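Local atomic coordinates of Pab-dependent poly(a)-specific ribonuclease subunit PAN2 (Neurospora crassa, PDB entry 4CZX), a protein that probably serves as the catalytic subunit of the PAN deadenylation complex, which shortens mRNA poly(A) tails, and is represented here by its WD40 domain. Residues Asp39-Ile44 with Lys60-Phe65; Val174-Pro179 with Ile184-Gln189. All blocks are in the same frame, centred on the assembly; numbering follows the deposited sequence.

Contact 1: Asp39-Ile44 with Lys60-Phe65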
loop_
_atom_site.group_PDB
_atom_site.type_symbol
_atom_site.label_atom_id
_atom_site.label_comp_id
_atom_site.label_asym_id
_atom_site.label_seq_id
_atom_site.Cartn_x
_atom_site.Cartn_y
_atom_site.Cartn_z
ATOM N N ASP A 39 33.212 -8.655 -14.444
ATOM C CA ASP A 39 31.950 -8.513 -15.163
ATOM C C ASP A 39 31.736 -7.138 -15.798
ATOM O O ASP A 39 30.608 -6.807 -16.182
ATOM C CB ASP A 39 30.782 -8.841 -14.226
ATOM C CG ASP A 39 30.799 -10.284 -13.778
ATOM O OD1 ASP A 39 31.448 -11.086 -14.474
ATOM O OD2 ASP A 39 30.183 -10.621 -12.748
ATOM N N GLU A 40 32.803 -6.351 -15.911
ATOM C CA GLU A 40 32.744 -5.060 -16.598
ATOM C C GLU A 40 31.757 -4.088 -15.944
ATOM O O GLU A 40 31.146 -3.252 -16.621
ATOM C CB GLU A 40 32.368 -5.262 -18.066
ATOM C CG GLU A 40 33.383 -6.082 -18.829
ATOM C CD GLU A 40 34.735 -5.413 -18.813
ATOM O OE1 GLU A 40 34.909 -4.442 -19.578
ATOM O OE2 GLU A 40 35.602 -5.838 -18.015
ATOM N N LEU A 41 31.613 -4.181 -14.628
ATOM C CA LEU A 41 30.613 -3.365 -13.937
ATOM C C LEU A 41 31.190 -2.091 -13.334
ATOM O O LEU A 41 32.302 -2.078 -12.797
ATOM C CB LEU A 41 29.932 -4.177 -12.832
ATOM C CG LEU A 41 29.156 -5.413 -13.293
ATOM C CD1 LEU A 41 28.569 -6.151 -12.097
ATOM C CD2 LEU A 41 28.072 -5.013 -14.287
ATOM N N LEU A 42 30.411 -1.021 -13.432
ATOM C CA LEU A 42 30.632 0.186 -12.636
ATOM C C LEU A 42 29.470 0.343 -11.659
ATOM O O LEU A 42 28.296 0.300 -12.058
ATOM C CB LEU A 42 30.751 1.424 -13.523
ATOM C CG LEU A 42 30.976 2.758 -12.790
ATOM C CD1 LEU A 42 32.367 2.825 -12.161
ATOM C CD2 LEU A 42 30.764 3.928 -13.737
ATOM N N TRP A 43 29.793 0.517 -10.381
ATOM C CA TRP A 43 28.781 0.679 -9.341
ATOM C C TRP A 43 28.656 2.126 -8.873
ATOM O O TRP A 43 29.667 2.814 -8.674
ATOM C CB TRP A 43 29.104 -0.225 -8.156
ATOM C CG TRP A 43 28.931 -1.691 -8.489
ATOM C CD1 TRP A 43 29.843 -2.508 -9.089
ATOM C CD2 TRP A 43 27.759 -2.492 -8.267
ATOM N NE1 TRP A 43 29.320 -3.776 -9.241
ATOM C CE2 TRP A 43 28.044 -3.790 -8.742
ATOM C CE3 TRP A 43 26.501 -2.239 -7.701
ATOM C CZ2 TRP A 43 27.115 -4.838 -8.673
ATOM C CZ3 TRP A 43 25.576 -3.283 -7.635
ATOM C CH2 TRP A 43 25.891 -4.563 -8.113
ATOM N N ILE A 44 27.414 2.580 -8.701
ATOM C CA ILE A 44 27.123 3.966 -8.290
ATOM C C ILE A 44 26.179 3.952 -7.098
ATOM O O ILE A 44 25.173 3.239 -7.113
ATOM C CB ILE A 44 26.486 4.778 -9.446
ATOM C CG1 ILE A 44 27.359 4.700 -10.703
ATOM C CG2 ILE A 44 26.173 6.230 -9.025
ATOM C CD1 ILE A 44 26.766 5.392 -11.902
ATOM N N LYS A 60 25.418 0.322 -19.791
ATOM C CA LYS A 60 24.137 -0.359 -19.901
ATOM C C LYS A 60 23.691 -0.799 -18.505
ATOM O O LYS A 60 24.464 -1.396 -17.761
ATOM C CB LYS A 60 24.265 -1.547 -20.867
ATOM C CG LYS A 60 23.104 -2.526 -20.891
ATOM C CD LYS A 60 23.424 -3.699 -21.822
ATOM C CE LYS A 60 22.415 -4.833 -21.670
ATOM N NZ LYS A 60 22.911 -6.107 -22.285
ATOM N N ARG A 61 22.457 -0.484 -18.135
ATOM C CA ARG A 61 21.969 -0.837 -16.808
ATOM C C ARG A 61 22.005 -2.347 -16.550
ATOM O O ARG A 61 21.604 -3.135 -17.405
ATOM C CB ARG A 61 20.547 -0.308 -16.622
ATOM C CG ARG A 61 19.832 -0.916 -15.442
ATOM C CD ARG A 61 18.638 -1.728 -15.906
ATOM N NE ARG A 61 17.404 -0.957 -15.800
ATOM C CZ ARG A 61 16.220 -1.381 -16.231
ATOM N NH1 ARG A 61 16.113 -2.573 -16.807
ATOM N NH2 ARG A 61 15.147 -0.610 -16.084
ATOM N N PHE A 62 22.473 -2.760 -15.375
ATOM C CA PHE A 62 22.476 -4.189 -15.057
ATOM C C PHE A 62 21.523 -4.469 -13.905
ATOM O O PHE A 62 20.387 -4.866 -14.130
ATOM C CB PHE A 62 23.890 -4.694 -14.724
ATOM C CG PHE A 62 23.944 -6.173 -14.413
ATOM C CD1 PHE A 62 23.352 -7.093 -15.264
ATOM C CD2 PHE A 62 24.569 -6.637 -13.266
ATOM C CE1 PHE A 62 23.383 -8.452 -14.983
ATOM C CE2 PHE A 62 24.604 -8.000 -12.978
ATOM C CZ PHE A 62 24.006 -8.903 -13.835
ATOM N N THR A 63 21.974 -4.250 -12.672
ATOM C CA THR A 63 21.114 -4.466 -11.517
ATOM C C THR A 63 21.045 -3.217 -10.653
ATOM O O THR A 63 21.858 -2.303 -10.793
ATOM C CB THR A 63 21.591 -5.642 -10.644
ATOM O OG1 THR A 63 22.964 -5.445 -10.291
ATOM C CG2 THR A 63 21.432 -6.992 -11.391
ATOM N N ALA A 64 20.061 -3.176 -9.762
ATOM C CA ALA A 64 19.922 -2.044 -8.855
ATOM C C ALA A 64 19.062 -2.449 -7.675
ATOM O O ALA A 64 18.028 -3.109 -7.848
ATOM C CB ALA A 64 19.332 -0.833 -9.580
ATOM N N PHE A 65 19.501 -2.073 -6.477
ATOM C CA PHE A 65 18.789 -2.438 -5.254
ATOM C C PHE A 65 19.272 -1.595 -4.087
ATOM O O PHE A 65 20.410 -1.137 -4.070
ATOM C CB PHE A 65 18.959 -3.937 -4.945
ATOM C CG PHE A 65 20.369 -4.445 -5.127
ATOM C CD1 PHE A 65 21.276 -4.423 -4.075
ATOM C CD2 PHE A 65 20.782 -4.949 -6.346
ATOM C CE1 PHE A 65 22.597 -4.899 -4.249
ATOM C CE2 PHE A 65 22.102 -5.403 -6.532
ATOM C CZ PHE A 65 23.000 -5.387 -5.481
#
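W43 and L41 lean across from one strand to meet F62, T63 and F65 on another, a worked example of how side chains can join strands that share no backbone bonds. Strands 41-44 and 60-65 run at 63° to each other; strand 50-55 lies between them and holds their axes 8.8 Å apart. The indole does most of the bridging. With CG anti to the carbonyl carbon (chi1 -69°), it is swung toward strand 60-65, although its CB does not point there, and the benzene side reaches over: W43 CH2 comes to 3.8 Å from T63 OG1, while W43 CZ3 lies 4.0 Å from F65 CZ. The two rings meet obliquely, F65 presenting the far end of its phenyl group. On the pyrrole side, W43 NE1 is hydrogen-bonded to D36 OD2, which should limit swinging of the indole. T63 OG1 only touches the indole; its hydrogen bonds go to S53 OG and R98 O. From the same residue, T63 CG2 sits over one face of the F62 ring, 3.6 Å above its plane and shifted toward the rim. F62 has CG anti to the backbone N (chi1 -179°), which directs its phenyl toward the leucine, and L41 CD2 touches F62 CD2 obliquely at 4.0 Å. A chain of another protein in the assembly packs against F62 and T63 and hydrogen-bonds to the backbone of A64, marking 60-65 as an interface strand. W43 also meets the rings of F78 and F80, on the first strand of the following sheet. Such packing, in which residues on the second and outermost strands of a four-stranded antiparallel sheet meet on a face turned to the next sheet, belongs to a blade of a WD40 beta-propeller.

Contact 2: Val174-Pro179 with Ile184-Gln189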
loop_
_atom_site.group_PDB
_atom_site.type_symbol
_atom_site.label_atom_id
_atom_site.label_comp_id
_atom_site.label_asym_id
_atom_site.label_seq_id
_atom_site.Cartn_x
_atom_site.Cartn_y
_atom_site.Cartn_z
ATOM N N VAL A 174 47.234 10.865 7.781
ATOM C CA VAL A 174 47.116 9.478 7.373
ATOM C C VAL A 174 47.830 8.588 8.380
ATOM O O VAL A 174 49.010 8.783 8.651
ATOM C CB VAL A 174 47.703 9.255 5.978
ATOM C CG1 VAL A 174 47.673 7.754 5.619
ATOM C CG2 VAL A 174 46.915 10.053 4.961
ATOM N N ASN A 175 47.104 7.631 8.957
ATOM C CA ASN A 175 47.740 6.606 9.785
ATOM C C ASN A 175 48.073 5.383 8.941
ATOM O O ASN A 175 47.226 4.888 8.201
ATOM C CB ASN A 175 46.841 6.188 10.955
ATOM C CG ASN A 175 46.684 7.275 11.991
ATOM O OD1 ASN A 175 47.518 8.173 12.102
ATOM N ND2 ASN A 175 45.615 7.192 12.771
ATOM N N ILE A 176 49.303 4.901 9.054
ATOM C CA ILE A 176 49.689 3.672 8.384
ATOM C C ILE A 176 49.600 2.539 9.396
ATOM O O ILE A 176 50.382 2.473 10.346
ATOM C CB ILE A 176 51.097 3.782 7.792
ATOM C CG1 ILE A 176 51.171 5.011 6.887
ATOM C CG2 ILE A 176 51.477 2.510 7.018
ATOM C CD1 ILE A 176 52.564 5.369 6.486
ATOM N N LEU A 177 48.629 1.659 9.187
ATOM C CA LEU A 177 48.304 0.621 10.157
ATOM C C LEU A 177 48.860 -0.741 9.770
ATOM O O LEU A 177 48.758 -1.158 8.616
ATOM C CB LEU A 177 46.791 0.496 10.322
ATOM C CG LEU A 177 45.953 1.741 10.578
ATOM C CD1 LEU A 177 44.493 1.311 10.725
ATOM C CD2 LEU A 177 46.433 2.460 11.817
ATOM N N ASP A 178 49.440 -1.431 10.743
ATOM C CA ASP A 178 49.854 -2.809 10.539
ATOM C C ASP A 178 48.611 -3.627 10.178
ATOM O O ASP A 178 47.600 -3.588 10.885
ATOM C CB ASP A 178 50.535 -3.361 11.787
ATOM C CG ASP A 178 51.076 -4.765 11.581
ATOM O OD1 ASP A 178 50.263 -5.715 11.561
ATOM O OD2 ASP A 178 52.304 -4.905 11.437
ATOM N N PRO A 179 48.659 -4.347 9.050
ATOM C CA PRO A 179 47.450 -5.044 8.587
ATOM C C PRO A 179 47.085 -6.263 9.427
ATOM O O PRO A 179 45.958 -6.741 9.339
ATOM C CB PRO A 179 47.814 -5.458 7.160
ATOM C CG PRO A 179 49.303 -5.574 7.177
ATOM C CD PRO A 179 49.787 -4.499 8.115
ATOM N N ILE A 184 49.127 1.460 14.834
ATOM C CA ILE A 184 49.712 2.524 14.020
ATOM C C ILE A 184 51.231 2.407 13.933
ATOM O O ILE A 184 51.922 2.472 14.946
ATOM C CB ILE A 184 49.357 3.913 14.584
ATOM C CG1 ILE A 184 47.841 4.059 14.707
ATOM C CG2 ILE A 184 49.962 5.019 13.710
ATOM C CD1 ILE A 184 47.406 5.298 15.488
ATOM N N LYS A 185 51.745 2.243 12.718
ATOM C CA LYS A 185 53.187 2.174 12.498
ATOM C C LYS A 185 53.784 3.566 12.290
ATOM O O LYS A 185 54.941 3.818 12.630
ATOM C CB LYS A 185 53.503 1.288 11.290
ATOM C CG LYS A 185 52.988 -0.141 11.415
ATOM C CD LYS A 185 53.727 -1.088 10.474
ATOM C CE LYS A 185 54.194 -2.339 11.212
ATOM N NZ LYS A 185 54.500 -3.453 10.274
ATOM N N LYS A 186 52.984 4.467 11.730
ATOM C CA LYS A 186 53.472 5.778 11.324
ATOM C C LYS A 186 52.298 6.712 11.037
ATOM O O LYS A 186 51.286 6.278 10.492
ATOM C CB LYS A 186 54.360 5.635 10.088
ATOM C CG LYS A 186 54.810 6.928 9.446
ATOM C CD LYS A 186 55.989 7.525 10.177
ATOM C CE LYS A 186 56.906 8.270 9.215
ATOM N NZ LYS A 186 58.039 8.917 9.927
ATOM N N GLN A 187 52.423 7.981 11.424
ATOM C CA GLN A 187 51.419 8.986 11.089
ATOM C C GLN A 187 52.016 10.017 10.129
ATOM O O GLN A 187 53.142 10.488 10.332
ATOM C CB GLN A 187 50.885 9.657 12.360
ATOM C CG GLN A 187 50.350 8.656 13.385
ATOM C CD GLN A 187 49.572 9.296 14.522
ATOM O OE1 GLN A 187 50.031 9.317 15.665
ATOM N NE2 GLN A 187 48.377 9.799 14.219
ATOM N N TRP A 188 51.263 10.350 9.086
ATOM C CA TRP A 188 51.716 11.261 8.046
ATOM C C TRP A 188 50.776 12.460 7.963
ATOM O O TRP A 188 49.566 12.292 7.816
ATOM C CB TRP A 188 51.783 10.509 6.707
ATOM C CG TRP A 188 52.100 11.328 5.488
ATOM C CD1 TRP A 188 53.043 12.314 5.372
ATOM C CD2 TRP A 188 51.474 11.219 4.207
ATOM N NE1 TRP A 188 53.035 12.826 4.096
ATOM C CE2 TRP A 188 52.080 12.169 3.361
ATOM C CE3 TRP A 188 50.449 10.410 3.692
ATOM C CZ2 TRP A 188 51.700 12.333 2.029
ATOM C CZ3 TRP A 188 50.072 10.576 2.370
ATOM C CH2 TRP A 188 50.693 11.536 1.555
ATOM N N GLN A 189 51.323 13.667 8.067
ATOM C CA GLN A 189 50.491 14.865 7.961
ATOM C C GLN A 189 50.290 15.215 6.492
ATOM O O GLN A 189 51.153 15.824 5.868
ATOM C CB GLN A 189 51.121 16.041 8.705
ATOM C CG GLN A 189 50.213 17.247 8.760
ATOM C CD GLN A 189 49.069 17.044 9.715
ATOM O OE1 GLN A 189 49.281 16.750 10.891
ATOM N NE2 GLN A 189 47.842 17.184 9.218
#
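D178 and K185 form the salt bridge of this hairpin: K185 NZ reaches D178 OD2 at 2.9 Å, approaching on the anti side and 22° out of the carboxylate plane. D178 CG, anti to the backbone N (chi1 -176°), carries the carboxylate to the lysine. The other carboxylate oxygen, D178 OD1, accepts from I180 N and T181 N, so the turn itself fixes the group. From the salt bridge the backbone ladder runs toward V174 and W188. V174 N donates to W188 O at 2.7 Å, and W188 N returns the bond to V174 O; I176 N to K186 O, at 2.8 Å, is almost straight. K185 N also binds I176 O, so K185 and K186 both face I176: a classic beta bulge, set between the third and outermost strands of a WD40 propeller blade. On one face of the sheet N175 and Q187 lie side by side, with amide planes 67° apart; in the conformer described, Q187 NE2 donates to N175 OD1 at 2.8 Å in a bent bond. N175 ND2 turns to Y156 OH and D154 OD2, and a leucine here would probably leave these two and the Q187 amide without their mate. L177 CD2 packs on I184 CG1 at 3.6 Å on this face. On the opposite face, V174 CB rests 3.8 Å from W188 CE3, while the W188 ring meets F229 of the adjoining blade.

In the fold
The two contacts lie on opposite sides of the propeller's centre, 34 Å apart between centres and about 23 Å between nearest atoms, in blades whose strands fall in or near the predicted WD 1 and WD 4 repeats. Both involve the outermost strand of a four-stranded sheet. Contact 1 skips over a strand and is mostly buried, relying on apolar and aromatic side chains with polar ends satisfied by other residues. Contact 2 joins adjacent strands of a hairpin and is only partly buried: backbone bonds, a salt bridge and a side-chain amide bond are added to apolar packing, with exposed residues, among them K185 and K186, on the outer strand. Another protein covers part of contact 1, whereas no other chain in the assembly touches contact 2.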